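Side-chain contacts in fanconi-associated nuclease 1 homolog (Pseudomonas aeruginosa, PDB 5Y7Q), which is a Fanconi-associated nuclease 1 homolog that combines HTH, SAP and VRR-NUC domains in one largely helical chain: residues A[208-213]-A[217-222]; A[51-56]-A[198-203]. All blocks are in the same frame, centred on the assembly; numbering follows the deposited sequence.

Contact 1. Residues A[208-213]-A[217-222]. With nucleotides of chain D; nucleotides of chain B.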
loop_
_atom_site.group_PDB
_atom_site.type_symbol
_atom_site.label_atom_id
_atom_site.label_comp_id
_atom_site.label_asym_id
_atom_site.label_seq_id
_atom_site.Cartn_x
_atom_site.Cartn_y
_atom_site.Cartn_z
ATOM N N TRP A 208 15.995 -3.919 1.798
ATOM C CA TRP A 208 16.834 -5.066 2.112
ATOM C C TRP A 208 16.668 -5.512 3.561
ATOM O O TRP A 208 16.985 -6.661 3.882
ATOM C CB TRP A 208 18.302 -4.757 1.832
ATOM C CG TRP A 208 18.569 -3.929 0.606
ATOM C CD1 TRP A 208 18.631 -2.562 0.534
ATOM C CD2 TRP A 208 18.839 -4.410 -0.714
ATOM N NE1 TRP A 208 18.912 -2.164 -0.757
ATOM C CE2 TRP A 208 19.041 -3.280 -1.539
ATOM C CE3 TRP A 208 18.900 -5.681 -1.287
ATOM C CZ2 TRP A 208 19.308 -3.391 -2.896
ATOM C CZ3 TRP A 208 19.162 -5.790 -2.631
ATOM C CH2 TRP A 208 19.366 -4.651 -3.424
ATOM N N SER A 209 16.170 -4.641 4.446
ATOM C CA SER A 209 15.961 -5.049 5.834
ATOM C C SER A 209 14.874 -6.119 5.962
ATOM O O SER A 209 14.774 -6.768 7.015
ATOM C CB SER A 209 15.649 -3.822 6.695
ATOM O OG SER A 209 15.015 -2.810 5.935
ATOM N N GLU A 210 14.103 -6.351 4.897
ATOM C CA GLU A 210 13.270 -7.540 4.818
ATOM C C GLU A 210 14.035 -8.795 5.238
ATOM O O GLU A 210 13.486 -9.666 5.925
ATOM C CB GLU A 210 12.746 -7.682 3.396
ATOM C CG GLU A 210 11.324 -8.150 3.313
ATOM C CD GLU A 210 10.289 -7.054 3.563
ATOM O OE1 GLU A 210 9.112 -7.409 3.764
ATOM O OE2 GLU A 210 10.634 -5.851 3.534
ATOM N N PHE A 211 15.312 -8.898 4.856
ATOM C CA PHE A 211 16.089 -10.085 5.218
ATOM C C PHE A 211 16.347 -10.165 6.713
ATOM O O PHE A 211 16.271 -11.250 7.304
ATOM C CB PHE A 211 17.409 -10.100 4.463
ATOM C CG PHE A 211 17.266 -10.531 3.042
ATOM C CD1 PHE A 211 17.460 -11.859 2.689
ATOM C CD2 PHE A 211 16.904 -9.615 2.062
ATOM C CE1 PHE A 211 17.303 -12.267 1.390
ATOM C CE2 PHE A 211 16.752 -10.018 0.759
ATOM C CZ PHE A 211 16.950 -11.355 0.418
ATOM N N VAL A 212 16.656 -9.036 7.347
ATOM C CA VAL A 212 16.971 -9.107 8.768
ATOM C C VAL A 212 15.697 -9.195 9.598
ATOM O O VAL A 212 15.642 -9.933 10.587
ATOM C CB VAL A 212 17.871 -7.927 9.187
ATOM C CG1 VAL A 212 17.154 -6.617 9.058
ATOM C CG2 VAL A 212 18.377 -8.137 10.613
ATOM N N LEU A 213 14.631 -8.500 9.183
ATOM C CA LEU A 213 13.386 -8.559 9.946
ATOM C C LEU A 213 12.740 -9.950 9.880
ATOM O O LEU A 213 12.137 -10.410 10.868
ATOM C CB LEU A 213 12.432 -7.471 9.458
ATOM C CG LEU A 213 12.543 -6.068 10.065
ATOM C CD1 LEU A 213 13.856 -5.793 10.805
ATOM C CD2 LEU A 213 12.333 -5.034 8.998
ATOM N N GLY A 217 12.570 -12.708 13.158
ATOM C CA GLY A 217 11.237 -13.094 13.566
ATOM C C GLY A 217 10.303 -11.944 13.814
ATOM O O GLY A 217 9.257 -12.137 14.437
ATOM N N ILE A 218 10.656 -10.742 13.364
ATOM C CA ILE A 218 9.738 -9.614 13.461
ATOM C C ILE A 218 8.720 -9.657 12.330
ATOM O O ILE A 218 7.552 -9.313 12.518
ATOM C CB ILE A 218 10.535 -8.302 13.478
ATOM C CG1 ILE A 218 11.339 -8.218 14.771
ATOM C CG2 ILE A 218 9.618 -7.133 13.368
ATOM C CD1 ILE A 218 12.717 -7.628 14.610
ATOM N N TYR A 219 9.146 -10.085 11.153
ATOM C CA TYR A 219 8.280 -10.349 10.020
ATOM C C TYR A 219 8.338 -11.842 9.768
ATOM O O TYR A 219 9.432 -12.390 9.633
ATOM C CB TYR A 219 8.770 -9.616 8.771
ATOM C CG TYR A 219 8.682 -8.106 8.792
ATOM C CD1 TYR A 219 8.043 -7.432 9.823
ATOM C CD2 TYR A 219 9.226 -7.354 7.745
ATOM C CE1 TYR A 219 7.960 -6.047 9.820
ATOM C CE2 TYR A 219 9.146 -5.978 7.726
ATOM C CZ TYR A 219 8.512 -5.325 8.764
ATOM O OH TYR A 219 8.425 -3.949 8.744
ATOM N N ARG A 220 7.194 -12.511 9.718
ATOM C CA ARG A 220 7.182 -13.948 9.449
ATOM C C ARG A 220 6.308 -14.196 8.235
ATOM O O ARG A 220 5.094 -13.973 8.287
ATOM C CB ARG A 220 6.698 -14.748 10.654
ATOM C CG ARG A 220 7.529 -14.548 11.915
ATOM C CD ARG A 220 7.265 -15.608 12.976
ATOM N NE ARG A 220 7.034 -16.927 12.393
ATOM C CZ ARG A 220 5.850 -17.537 12.425
ATOM N NH1 ARG A 220 4.833 -16.939 13.025
ATOM N NH2 ARG A 220 5.681 -18.738 11.873
ATOM N N TYR A 221 6.921 -14.664 7.156
ATOM C CA TYR A 221 6.250 -14.875 5.887
ATOM C C TYR A 221 6.043 -16.354 5.648
ATOM O O TYR A 221 6.857 -17.178 6.069
ATOM C CB TYR A 221 7.060 -14.297 4.733
ATOM C CG TYR A 221 7.215 -12.784 4.764
ATOM C CD1 TYR A 221 8.340 -12.184 5.352
ATOM C CD2 TYR A 221 6.252 -11.958 4.186
ATOM C CE1 TYR A 221 8.487 -10.809 5.370
ATOM C CE2 TYR A 221 6.391 -10.599 4.204
ATOM C CZ TYR A 221 7.513 -10.029 4.789
ATOM O OH TYR A 221 7.629 -8.667 4.790
ATOM N N GLU A 222 4.941 -16.684 4.964
ATOM C CA GLU A 222 4.668 -18.078 4.629
ATOM C C GLU A 222 5.632 -18.549 3.554
ATOM O O GLU A 222 5.960 -17.805 2.627
ATOM C CB GLU A 222 3.225 -18.263 4.161
ATOM C CG GLU A 222 2.905 -19.637 3.542
ATOM C CD GLU A 222 2.816 -20.793 4.550
ATOM O OE1 GLU A 222 3.835 -21.168 5.183
ATOM O OE2 GLU A 222 1.713 -21.352 4.689
ATOM P P DT D 12 6.722 0.902 6.170
ATOM O OP1 DT D 12 6.951 2.362 6.025
ATOM O OP2 DT D 12 7.887 -0.015 6.159
ATOM O "O5'" DT D 12 5.873 0.627 7.516
ATOM C "C5'" DT D 12 5.817 -0.699 8.106
ATOM C "C4'" DT D 12 4.729 -0.792 9.186
ATOM O "O4'" DT D 12 3.566 -1.513 8.662
ATOM C "C3'" DT D 12 5.127 -1.555 10.455
ATOM O "O3'" DT D 12 5.564 -0.647 11.448
ATOM C "C2'" DT D 12 3.817 -2.224 10.845
ATOM C "C1'" DT D 12 3.313 -2.637 9.479
ATOM N N1 DT D 12 4.065 -3.784 8.891
ATOM C C2 DT D 12 4.333 -4.918 9.650
ATOM O O2 DT D 12 3.978 -5.069 10.808
ATOM N N3 DT D 12 5.032 -5.889 8.987
ATOM C C4 DT D 12 5.490 -5.847 7.683
ATOM O O4 DT D 12 6.113 -6.772 7.176
ATOM C C5 DT D 12 5.184 -4.643 6.966
ATOM C C6 DT D 12 4.492 -3.689 7.579
ATOM P P DG B 10 24.148 -3.654 13.262
ATOM O OP1 DG B 10 25.398 -3.804 14.036
ATOM O OP2 DG B 10 24.127 -3.531 11.796
ATOM O "O5'" DG B 10 23.245 -4.872 13.732
ATOM C "C5'" DG B 10 23.040 -5.074 15.121
ATOM C "C4'" DG B 10 21.803 -5.884 15.347
ATOM O "O4'" DG B 10 20.658 -5.083 14.997
ATOM C "C3'" DG B 10 21.734 -7.146 14.494
ATOM O "O3'" DG B 10 21.656 -8.286 15.316
ATOM C "C2'" DG B 10 20.471 -6.987 13.649
ATOM C "C1'" DG B 10 19.705 -5.886 14.358
ATOM N N9 DG B 10 18.965 -5.067 13.426
ATOM C C8 DG B 10 19.405 -4.588 12.214
ATOM N N7 DG B 10 18.515 -3.882 11.579
ATOM C C5 DG B 10 17.407 -3.906 12.421
ATOM C C6 DG B 10 16.127 -3.316 12.269
ATOM O O6 DG B 10 15.701 -2.632 11.318
ATOM N N1 DG B 10 15.300 -3.599 13.366
ATOM C C2 DG B 10 15.671 -4.360 14.465
ATOM N N2 DG B 10 14.754 -4.525 15.425
ATOM N N3 DG B 10 16.862 -4.907 14.617
ATOM C C4 DG B 10 17.675 -4.644 13.560
ATOM P P DC D 13 5.760 -1.119 12.975
ATOM O OP1 DC D 13 4.426 -1.157 13.623
ATOM O OP2 DC D 13 6.772 -0.179 13.514
ATOM O "O5'" DC D 13 6.375 -2.619 12.879
ATOM C "C5'" DC D 13 5.952 -3.663 13.814
ATOM C "C4'" DC D 13 7.003 -3.944 14.897
ATOM O "O4'" DC D 13 8.225 -4.328 14.262
ATOM C "C3'" DC D 13 7.346 -2.759 15.794
ATOM O "O3'" DC D 13 6.752 -2.890 17.068
ATOM C "C2'" DC D 13 8.872 -2.757 15.924
ATOM C "C1'" DC D 13 9.347 -3.780 14.925
ATOM N N1 DC D 13 10.260 -3.234 13.895
ATOM C C2 DC D 13 11.644 -3.351 14.065
ATOM O O2 DC D 13 12.075 -3.882 15.098
ATOM N N3 DC D 13 12.469 -2.869 13.096
ATOM C C4 DC D 13 11.950 -2.306 12.004
ATOM N N4 DC D 13 12.784 -1.861 11.079
ATOM C C5 DC D 13 10.547 -2.185 11.814
ATOM C C6 DC D 13 9.745 -2.665 12.772
#
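Past the end of helix 209-215 the chain folds back on it, and the carbonyl O of Leu-213 receives the N-H of Tyr-219 at 3.0 Å in a nearly straight bond (176°). A weak second bond runs from Ile-218 N to Leu-213 O at 2.9 Å. This is a glycine-terminated helix end: Gly-217, with positive phi (80°), leaves the helical path and the chain turns back over the last turn. Leu-213 and Tyr-219 then run side by side, pointing the same way. CB of the leucine sits over one ring face, 4.0 Å from the centroid, in a CH-pi contact, and its CD2 reaches Tyr-219 CE2 at 3.6 Å. With CG anti to its carbonyl carbon (chi1 -68°), Tyr-219 turns its other face to the nucleic acid, where O4 of DT12 of chain D stands over the ring centre. Glu-210, its chain bent at chi2, brings its carboxylate toward Tyr-221, but its OE1 is modelled too near the tyrosine OH to support any claim of a bond; the same OE1 has a weak hydrogen bond from Gln-206. Aliphatic tips of Leu-213 and Ile-218 meet two more nucleotides: Leu-213 CD1 lies 3.7 Å from C6 of DG10 of chain B, and Ile-218 CD1 lies 3.8 Å from N2 of the same base, while Ile-218 CG2 faces the sugar O4' of DC13 of chain D.

Contact 2. Residues A[51-56]-A[198-203]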
loop_
_atom_site.group_PDB
_atom_site.type_symbol
_atom_site.label_atom_id
_atom_site.label_comp_id
_atom_site.label_asym_id
_atom_site.label_seq_id
_atom_site.Cartn_x
_atom_site.Cartn_y
_atom_site.Cartn_z
ATOM N N LEU A 51 22.493 -10.751 -5.115
ATOM C CA LEU A 51 23.232 -10.706 -6.378
ATOM C C LEU A 51 23.231 -12.069 -7.057
ATOM O O LEU A 51 22.952 -12.175 -8.258
ATOM C CB LEU A 51 24.659 -10.215 -6.156
ATOM C CG LEU A 51 24.785 -8.780 -5.652
ATOM C CD1 LEU A 51 26.231 -8.409 -5.618
ATOM C CD2 LEU A 51 23.976 -7.767 -6.473
ATOM N N ALA A 52 23.520 -13.130 -6.296
ATOM C CA ALA A 52 23.500 -14.474 -6.863
ATOM C C ALA A 52 22.131 -14.807 -7.435
ATOM O O ALA A 52 22.012 -15.240 -8.593
ATOM C CB ALA A 52 23.885 -15.496 -5.796
ATOM N N TRP A 53 21.085 -14.624 -6.614
ATOM C CA TRP A 53 19.710 -14.879 -7.029
ATOM C C TRP A 53 19.395 -14.206 -8.364
ATOM O O TRP A 53 18.839 -14.835 -9.273
ATOM C CB TRP A 53 18.792 -14.382 -5.919
ATOM C CG TRP A 53 17.348 -14.615 -6.048
ATOM C CD1 TRP A 53 16.446 -13.836 -6.704
ATOM C CD2 TRP A 53 16.602 -15.665 -5.430
ATOM N NE1 TRP A 53 15.176 -14.346 -6.551
ATOM C CE2 TRP A 53 15.245 -15.474 -5.778
ATOM C CE3 TRP A 53 16.950 -16.763 -4.632
ATOM C CZ2 TRP A 53 14.239 -16.331 -5.348
ATOM C CZ3 TRP A 53 15.954 -17.613 -4.210
ATOM C CH2 TRP A 53 14.610 -17.393 -4.565
ATOM N N ILE A 54 19.770 -12.927 -8.507
ATOM C CA ILE A 54 19.529 -12.206 -9.759
ATOM C C ILE A 54 20.376 -12.773 -10.884
ATOM O O ILE A 54 19.959 -12.776 -12.049
ATOM C CB ILE A 54 19.788 -10.703 -9.569
ATOM C CG1 ILE A 54 18.663 -10.085 -8.736
ATOM C CG2 ILE A 54 19.919 -9.990 -10.906
ATOM C CD1 ILE A 54 19.034 -8.745 -8.177
ATOM N N GLY A 55 21.568 -13.265 -10.558
ATOM C CA GLY A 55 22.386 -13.915 -11.562
ATOM C C GLY A 55 21.731 -15.149 -12.150
ATOM O O GLY A 55 21.788 -15.368 -13.361
ATOM N N GLU A 56 21.110 -15.982 -11.308
ATOM C CA GLU A 56 20.522 -17.205 -11.854
ATOM C C GLU A 56 19.148 -16.961 -12.478
ATOM O O GLU A 56 18.855 -17.504 -13.553
ATOM C CB GLU A 56 20.450 -18.297 -10.777
ATOM C CG GLU A 56 19.708 -17.902 -9.508
ATOM C CD GLU A 56 19.682 -19.008 -8.460
ATOM O OE1 GLU A 56 20.377 -20.034 -8.668
ATOM O OE2 GLU A 56 18.966 -18.843 -7.436
ATOM N N LEU A 198 14.346 -3.777 -7.298
ATOM C CA LEU A 198 13.049 -3.949 -7.917
ATOM C C LEU A 198 13.007 -5.246 -8.715
ATOM O O LEU A 198 11.977 -5.924 -8.753
ATOM C CB LEU A 198 12.715 -2.728 -8.772
ATOM C CG LEU A 198 11.842 -3.035 -9.983
ATOM C CD1 LEU A 198 10.367 -3.037 -9.598
ATOM C CD2 LEU A 198 12.105 -2.119 -11.172
ATOM N N MET A 199 14.121 -5.650 -9.321
ATOM C CA MET A 199 14.102 -6.953 -9.992
ATOM C C MET A 199 13.878 -8.101 -9.001
ATOM O O MET A 199 13.133 -9.047 -9.291
ATOM C CB MET A 199 15.387 -7.168 -10.789
ATOM C CG MET A 199 15.241 -6.861 -12.256
ATOM S SD MET A 199 16.810 -7.053 -13.107
ATOM C CE MET A 199 17.710 -5.764 -12.261
ATOM N N TYR A 200 14.507 -8.044 -7.825
ATOM C CA TYR A 200 14.331 -9.137 -6.875
ATOM C C TYR A 200 12.931 -9.130 -6.258
ATOM O O TYR A 200 12.310 -10.187 -6.130
ATOM C CB TYR A 200 15.401 -9.066 -5.791
ATOM C CG TYR A 200 15.295 -10.117 -4.687
ATOM C CD1 TYR A 200 15.867 -11.366 -4.842
ATOM C CD2 TYR A 200 14.659 -9.839 -3.468
ATOM C CE1 TYR A 200 15.798 -12.325 -3.848
ATOM C CE2 TYR A 200 14.593 -10.798 -2.465
ATOM C CZ TYR A 200 15.170 -12.046 -2.666
ATOM O OH TYR A 200 15.123 -13.023 -1.692
ATOM N N PHE A 201 12.422 -7.958 -5.862
ATOM C CA PHE A 201 11.178 -7.892 -5.105
ATOM C C PHE A 201 9.923 -7.791 -5.956
ATOM O O PHE A 201 8.832 -8.044 -5.435
ATOM C CB PHE A 201 11.184 -6.695 -4.156
ATOM C CG PHE A 201 11.969 -6.921 -2.899
ATOM C CD1 PHE A 201 11.643 -7.945 -2.037
ATOM C CD2 PHE A 201 13.030 -6.101 -2.574
ATOM C CE1 PHE A 201 12.380 -8.153 -0.868
ATOM C CE2 PHE A 201 13.760 -6.295 -1.401
ATOM C CZ PHE A 201 13.446 -7.322 -0.554
ATOM N N GLY A 202 10.039 -7.450 -7.236
ATOM C CA GLY A 202 8.861 -7.114 -8.018
ATOM C C GLY A 202 8.215 -5.780 -7.694
ATOM O O GLY A 202 7.102 -5.531 -8.157
ATOM N N ASN A 203 8.895 -4.893 -6.962
ATOM C CA ASN A 203 8.364 -3.602 -6.529
ATOM C C ASN A 203 9.491 -2.837 -5.837
ATOM O O ASN A 203 10.489 -3.428 -5.416
ATOM C CB ASN A 203 7.177 -3.766 -5.567
ATOM C CG ASN A 203 7.577 -4.454 -4.257
ATOM O OD1 ASN A 203 8.093 -3.826 -3.337
ATOM N ND2 ASN A 203 7.369 -5.750 -4.190
#
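Trp-53 and Tyr-200 make an aromatic pair, T-shaped, with the tyrosine's edge driven at the indole face. The centroid of the five-membered ring of Trp-53 and that of the Tyr-200 ring are 4.5 Å apart and the planes stand at 67°. Tyr-200 CE1 is the atom over the indole, offset toward its rim and 3.5 Å from Trp-53 CG. Both residues hold CG anti to the backbone N (chi1 -175° and 177°); the two side chains cross at about a right angle. Arg-57, one turn further along the helix, adds a cation-pi contact to the indole. The aliphatic part is looser: Ile-54 CD1 comes within 4.4 Å of Tyr-200 CB, beside the place where the backbones draw nearest, CA of Ile-54 to CA of Tyr-200 at 6.7 Å. No hydrogen bond joins the two segments. Helix 42-57, in the HTH region, thus rests on the end of helix 190-201, just before Gly-202 turns out of it with positive phi. Leu-196 continues the interface by touching Leu-51 and Ile-54, while Leu-198 packs on Val-239, Tyr-242 and Leu-243 of helix 236-253.

How the contacts relate
The contacts follow one another in the sequence, contact 2 first, through the successive helices 190-201 and 209-215. Their centres lie about 17 Å apart, yet they touch: CZ of Phe-211 packs 3.3 Å from OH of Tyr-200, and CB of Glu-210 lies 4.0 Å from CZ of Phe-201. Helix 42-57 serves both, since it carries Trp-53 and Ile-54 in contact 2 and meets Trp-208 and Phe-211 through Val-50. Phe-435 likewise borders both Phe-211 and Tyr-200. Only contact 1 places side chains directly against nucleotides of chains B and D; contact 2 stays back, its nearest atom about 6 Å from the nucleic acid.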